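Local coordinates for HAD superfamily hydrolase (Brucella suis biovar 1, PDB 6NQ4), which probably acts as a metal-dependent phosphatase of the haloacid dehalogenase superfamily, though its substrate is not established, at residues S77-P80 and A86-S89; E125-I130 and V148-Y153. All coordinates share one frame; numbering follows the deposited sequence.

Contact 1 of 2, residues S77-P80 and A86-S89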
loop_
_atom_site.group_PDB
_atom_site.type_symbol
_atom_site.label_atom_id
_atom_site.label_comp_id
_atom_site.label_asym_id
_atom_site.label_seq_id
_atom_site.Cartn_x
_atom_site.Cartn_y
_atom_site.Cartn_z
ATOM N N SER A 77 -0.275 -2.555 1.935
ATOM C CA SER A 77 -0.375 -3.462 3.069
ATOM C C SER A 77 0.841 -3.307 3.979
ATOM O O SER A 77 1.980 -3.264 3.480
ATOM C CB SER A 77 -0.426 -4.905 2.583
ATOM O OG SER A 77 -0.423 -5.778 3.701
ATOM N N PRO A 78 0.648 -3.242 5.298
ATOM C CA PRO A 78 1.786 -3.207 6.224
ATOM C C PRO A 78 2.426 -4.562 6.421
ATOM O O PRO A 78 3.437 -4.646 7.135
ATOM C CB PRO A 78 1.131 -2.741 7.531
ATOM C CG PRO A 78 -0.241 -3.355 7.464
ATOM C CD PRO A 78 -0.646 -3.228 6.012
ATOM N N ARG A 79 1.836 -5.640 5.870
ATOM C CA ARG A 79 2.455 -6.946 6.040
ATOM C C ARG A 79 3.568 -7.136 5.019
ATOM O O ARG A 79 3.479 -6.639 3.897
ATOM C CB ARG A 79 1.421 -8.049 5.879
ATOM C CG ARG A 79 0.590 -8.244 7.163
ATOM C CD ARG A 79 -0.556 -9.214 6.922
ATOM N NE ARG A 79 -1.588 -8.563 6.122
ATOM C CZ ARG A 79 -2.236 -9.115 5.099
ATOM N NH1 ARG A 79 -1.968 -10.355 4.697
ATOM N NH2 ARG A 79 -3.149 -8.390 4.450
ATOM N N PRO A 80 4.631 -7.850 5.384
ATOM C CA PRO A 80 5.625 -8.234 4.377
ATOM C C PRO A 80 4.983 -9.045 3.267
ATOM O O PRO A 80 3.952 -9.696 3.451
ATOM C CB PRO A 80 6.622 -9.076 5.179
ATOM C CG PRO A 80 6.481 -8.547 6.590
ATOM C CD PRO A 80 5.014 -8.301 6.738
ATOM N N ALA A 86 0.218 -15.101 0.442
ATOM C CA ALA A 86 -0.609 -16.182 0.981
ATOM C C ALA A 86 -2.079 -15.789 1.003
ATOM O O ALA A 86 -2.956 -16.590 0.644
ATOM C CB ALA A 86 -0.141 -16.538 2.389
ATOM N N GLN A 87 -2.368 -14.554 1.408
ATOM C CA GLN A 87 -3.753 -14.106 1.429
ATOM C C GLN A 87 -4.348 -14.082 0.025
ATOM O O GLN A 87 -5.493 -14.519 -0.175
ATOM C CB GLN A 87 -3.851 -12.744 2.091
ATOM C CG GLN A 87 -5.244 -12.186 2.022
ATOM C CD GLN A 87 -5.298 -10.837 2.669
ATOM O OE1 GLN A 87 -4.345 -10.059 2.561
ATOM N NE2 GLN A 87 -6.416 -10.531 3.338
ATOM N N MET A 88 -3.586 -13.598 -0.966
ATOM C CA MET A 88 -4.064 -13.619 -2.345
ATOM C C MET A 88 -4.375 -15.037 -2.794
ATOM O O MET A 88 -5.378 -15.271 -3.478
ATOM C CB MET A 88 -3.019 -13.005 -3.278
ATOM C CG MET A 88 -2.955 -11.486 -3.207
ATOM S SD MET A 88 -2.093 -10.797 -4.623
ATOM C CE MET A 88 -0.526 -11.548 -4.400
ATOM N N SER A 89 -3.506 -15.998 -2.454
ATOM C CA SER A 89 -3.756 -17.391 -2.829
ATOM C C SER A 89 -5.050 -17.902 -2.211
ATOM O O SER A 89 -5.846 -18.567 -2.884
ATOM C CB SER A 89 -2.568 -18.268 -2.420
ATOM O OG SER A 89 -1.444 -17.922 -3.202
#
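R79 and Q87 bring the two segments together across a wide backbone gap: their CA atoms, the nearest pair, lie 10.5 Å apart. Residues 77-80 form the irregular connection after strand 70-75; helix 81-90, for which P80 is the N-cap, carries residues 86-89. The connection is braced from within by an ST turn, in which S77 OG accepts from R79 N at 3.1 Å. The link depends on two long side chains, and the segments bury just 83 Å² in all. Q87 runs out from the helix as an extended chain, whereas R79 bends at its third torsion (chi3 -73°), which swings the guanidinium across the line of the glutamine so that the two meet at about a right angle. The grip is end-on and converges on one atom: R79 NH2 gives Q87 OE1 a nearly straight bond of 2.8 Å (159°), and R79 NH1 adds a more bent one to the same Q87 OE1 at 3.2 Å. That oxygen sits at the guanidinium edge and in its plane, but the amide is turned 68° to it, and both nitrogens reach OE1 from the same face of the amide, NH1 well above the carbonyl plane and NH2 moderately tilted. W44, one of the sodium-site residues, touches both side chains. The contact ties the loop after strand 70-75, whose T75 is consistent with the superfamily's motif II Ser/Thr, to the helix that follows; R79 O also bonds T103 of strand 100-103, and S77 pairs by backbone with G105 of helix 104-114.

Contact 2 of 2, residues E125-I130 and V148-Y153. With EDO (1,2-ethanediol), chain E.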
loop_
_atom_site.group_PDB
_atom_site.type_symbol
_atom_site.label_atom_id
_atom_site.label_comp_id
_atom_site.label_asym_id
_atom_site.label_seq_id
_atom_site.Cartn_x
_atom_site.Cartn_y
_atom_site.Cartn_z
ATOM N N GLU A 125 -2.032 -8.485 16.137
ATOM C CA GLU A 125 -1.035 -9.527 16.373
ATOM C C GLU A 125 -0.416 -10.032 15.073
ATOM O O GLU A 125 0.795 -10.256 15.006
ATOM C CB GLU A 125 -1.671 -10.681 17.134
ATOM C CG GLU A 125 -0.666 -11.690 17.624
ATOM C CD GLU A 125 -1.310 -12.800 18.416
ATOM O OE1 GLU A 125 -0.899 -13.962 18.234
ATOM O OE2 GLU A 125 -2.230 -12.511 19.213
ATOM N N ARG A 126 -1.222 -10.214 14.028
ATOM C CA ARG A 126 -0.675 -10.732 12.779
ATOM C C ARG A 126 0.365 -9.777 12.211
ATOM O O ARG A 126 1.371 -10.203 11.621
ATOM C CB ARG A 126 -1.807 -10.980 11.781
ATOM C CG ARG A 126 -1.354 -11.338 10.377
ATOM C CD ARG A 126 -0.430 -12.554 10.369
ATOM N NE ARG A 126 -0.090 -12.893 8.993
ATOM C CZ ARG A 126 1.000 -13.549 8.613
ATOM N NH1 ARG A 126 1.903 -13.954 9.511
ATOM N NH2 ARG A 126 1.180 -13.775 7.323
ATOM N N GLU A 127 0.142 -8.478 12.384
ATOM C CA GLU A 127 1.041 -7.466 11.849
ATOM C C GLU A 127 2.402 -7.437 12.537
ATOM O O GLU A 127 3.296 -6.739 12.051
ATOM C CB GLU A 127 0.341 -6.098 11.871
ATOM C CG GLU A 127 -0.655 -5.916 10.708
ATOM C CD GLU A 127 -1.699 -4.817 10.932
ATOM O OE1 GLU A 127 -1.704 -4.150 11.994
ATOM O OE2 GLU A 127 -2.534 -4.639 10.021
ATOM N N LEU A 128 2.592 -8.185 13.629
ATOM C CA LEU A 128 3.934 -8.348 14.201
ATOM C C LEU A 128 4.917 -9.020 13.240
ATOM O O LEU A 128 6.135 -8.979 13.479
ATOM C CB LEU A 128 3.869 -9.172 15.493
ATOM C CG LEU A 128 3.068 -8.560 16.646
ATOM C CD1 LEU A 128 2.988 -9.581 17.794
ATOM C CD2 LEU A 128 3.712 -7.270 17.096
ATOM N N ALA A 129 4.429 -9.641 12.165
ATOM C CA ALA A 129 5.312 -10.230 11.163
ATOM C C ALA A 129 6.315 -9.228 10.582
ATOM O O ALA A 129 7.397 -9.638 10.132
ATOM C CB ALA A 129 4.464 -10.867 10.058
ATOM N N ILE A 130 5.994 -7.930 10.600
ATOM C CA ILE A 130 6.889 -6.915 10.052
ATOM C C ILE A 130 8.233 -6.867 10.779
ATOM O O ILE A 130 9.230 -6.413 10.201
ATOM C CB ILE A 130 6.183 -5.530 10.059
ATOM C CG1 ILE A 130 6.881 -4.541 9.111
ATOM C CG2 ILE A 130 6.078 -4.991 11.497
ATOM C CD1 ILE A 130 6.115 -3.226 8.923
ATOM N N VAL A 148 5.945 2.128 16.067
ATOM C CA VAL A 148 5.643 1.589 14.742
ATOM C C VAL A 148 4.165 1.275 14.704
ATOM O O VAL A 148 3.661 0.519 15.547
ATOM C CB VAL A 148 6.482 0.346 14.421
ATOM C CG1 VAL A 148 6.089 -0.232 13.060
ATOM C CG2 VAL A 148 7.977 0.700 14.430
ATOM N N CYS A 149 3.468 1.855 13.737
ATOM C CA CYS A 149 2.034 1.661 13.602
ATOM C C CYS A 149 1.770 0.909 12.309
ATOM O O CYS A 149 1.966 1.445 11.208
ATOM C CB CYS A 149 1.318 3.005 13.607
ATOM S SG CYS A 149 -0.470 2.856 13.426
ATOM N N THR A 150 1.313 -0.331 12.446
ATOM C CA THR A 150 0.888 -1.119 11.295
ATOM C C THR A 150 -0.611 -1.037 11.059
ATOM O O THR A 150 -1.059 -1.364 9.960
ATOM C CB THR A 150 1.258 -2.593 11.489
ATOM O OG1 THR A 150 0.623 -3.085 12.679
ATOM C CG2 THR A 150 2.769 -2.770 11.591
ATOM N N GLY A 151 -1.387 -0.590 12.046
ATOM C CA GLY A 151 -2.836 -0.547 11.930
ATOM C C GLY A 151 -3.450 -0.318 13.298
ATOM O O GLY A 151 -2.756 0.029 14.248
ATOM N N LEU A 152 -4.753 -0.521 13.388
ATOM C CA LEU A 152 -5.408 -0.426 14.689
ATOM C C LEU A 152 -5.326 -1.784 15.398
ATOM O O LEU A 152 -5.195 -2.831 14.761
ATOM C CB LEU A 152 -6.873 0.019 14.537
ATOM C CG LEU A 152 -7.143 1.504 14.250
ATOM C CD1 LEU A 152 -6.525 1.995 12.936
ATOM C CD2 LEU A 152 -8.653 1.742 14.267
ATOM N N TYR A 153 -5.400 -1.761 16.735
ATOM C CA TYR A 153 -5.369 -3.015 17.497
ATOM C C TYR A 153 -6.521 -3.939 17.123
ATOM O O TYR A 153 -6.335 -5.157 16.991
ATOM C CB TYR A 153 -5.389 -2.749 19.004
ATOM C CG TYR A 153 -4.123 -2.108 19.511
ATOM C CD1 TYR A 153 -2.906 -2.778 19.424
ATOM C CD2 TYR A 153 -4.134 -0.829 20.069
ATOM C CE1 TYR A 153 -1.733 -2.196 19.879
ATOM C CE2 TYR A 153 -2.974 -0.239 20.517
ATOM C CZ TYR A 153 -1.770 -0.920 20.421
ATOM O OH TYR A 153 -0.627 -0.311 20.883
HETATM C C1 EDO E . -5.122 -3.585 8.211
HETATM O O1 EDO E . -4.396 -2.784 9.148
HETATM C C2 EDO E . -5.980 -2.682 7.340
HETATM O O2 EDO E . -5.129 -1.901 6.502
HETATM O O HOH W 1 -4.426 -3.664 12.334
#
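T150 meets both E127 and I130 just where strand 146-149 runs out. Before it, V148 leaves the strand on the side of the 3-10 segment 126-130, and C149 leaves on the other side and packs on helix 196-205. T150 forks between two partners. Its OG1, placed between the backbone N and carbonyl carbon (chi1 59°), donates to E127 OE1 over 2.6 Å from above the carboxylate plane; the two side chains run alongside one another, pointing opposite ways. Its other branch, CG2, meets I130 CG2 tip to tip at 4.0 Å. The chain bends at T150; extended G151 then passes the carboxylate, its N 3.6 Å from E127 OE1. L152 O is hydrogen-bonded at 2.7 Å to a water that also bonds E127 OE1 at 2.8 Å. The second carboxylate oxygen, E127 OE2, takes a 2.8 Å bond from O1 of an ethanediol, probably left from crystallisation. Y153 points away and bonds H121 O through its hydroxyl. Since C124 N also bonds E127 OE1, several ties hold this carboxylate. Both segments lie at the C-terminal ends of neighbouring parallel strands, 118-122 and 146-149, the loop-bearing edge of an alpha/beta sheet, consistent with the superfamily's C2-type cap.

How the contacts relate
Contact 1 closes before contact 2 opens along the chain, and their centres are 13 Å apart. They belong to different sheets: contact 1 follows strand 70-75 of the six-stranded parallel core, contact 2 lies at the ends of strands 118-122 and 146-149 in the five-stranded sheet inserted between core strands 100-103 and 241-245. The two meet through the prolines of 77-80: P78 CG packs 3.3 Å from T150 O, P78 O lies 3.5 Å from I130 CD1, and P80 CG is 3.8 Å from A129 O. This places them along the seam between core and cap, the boundary at which enzymes of this superfamily commonly enclose their active site.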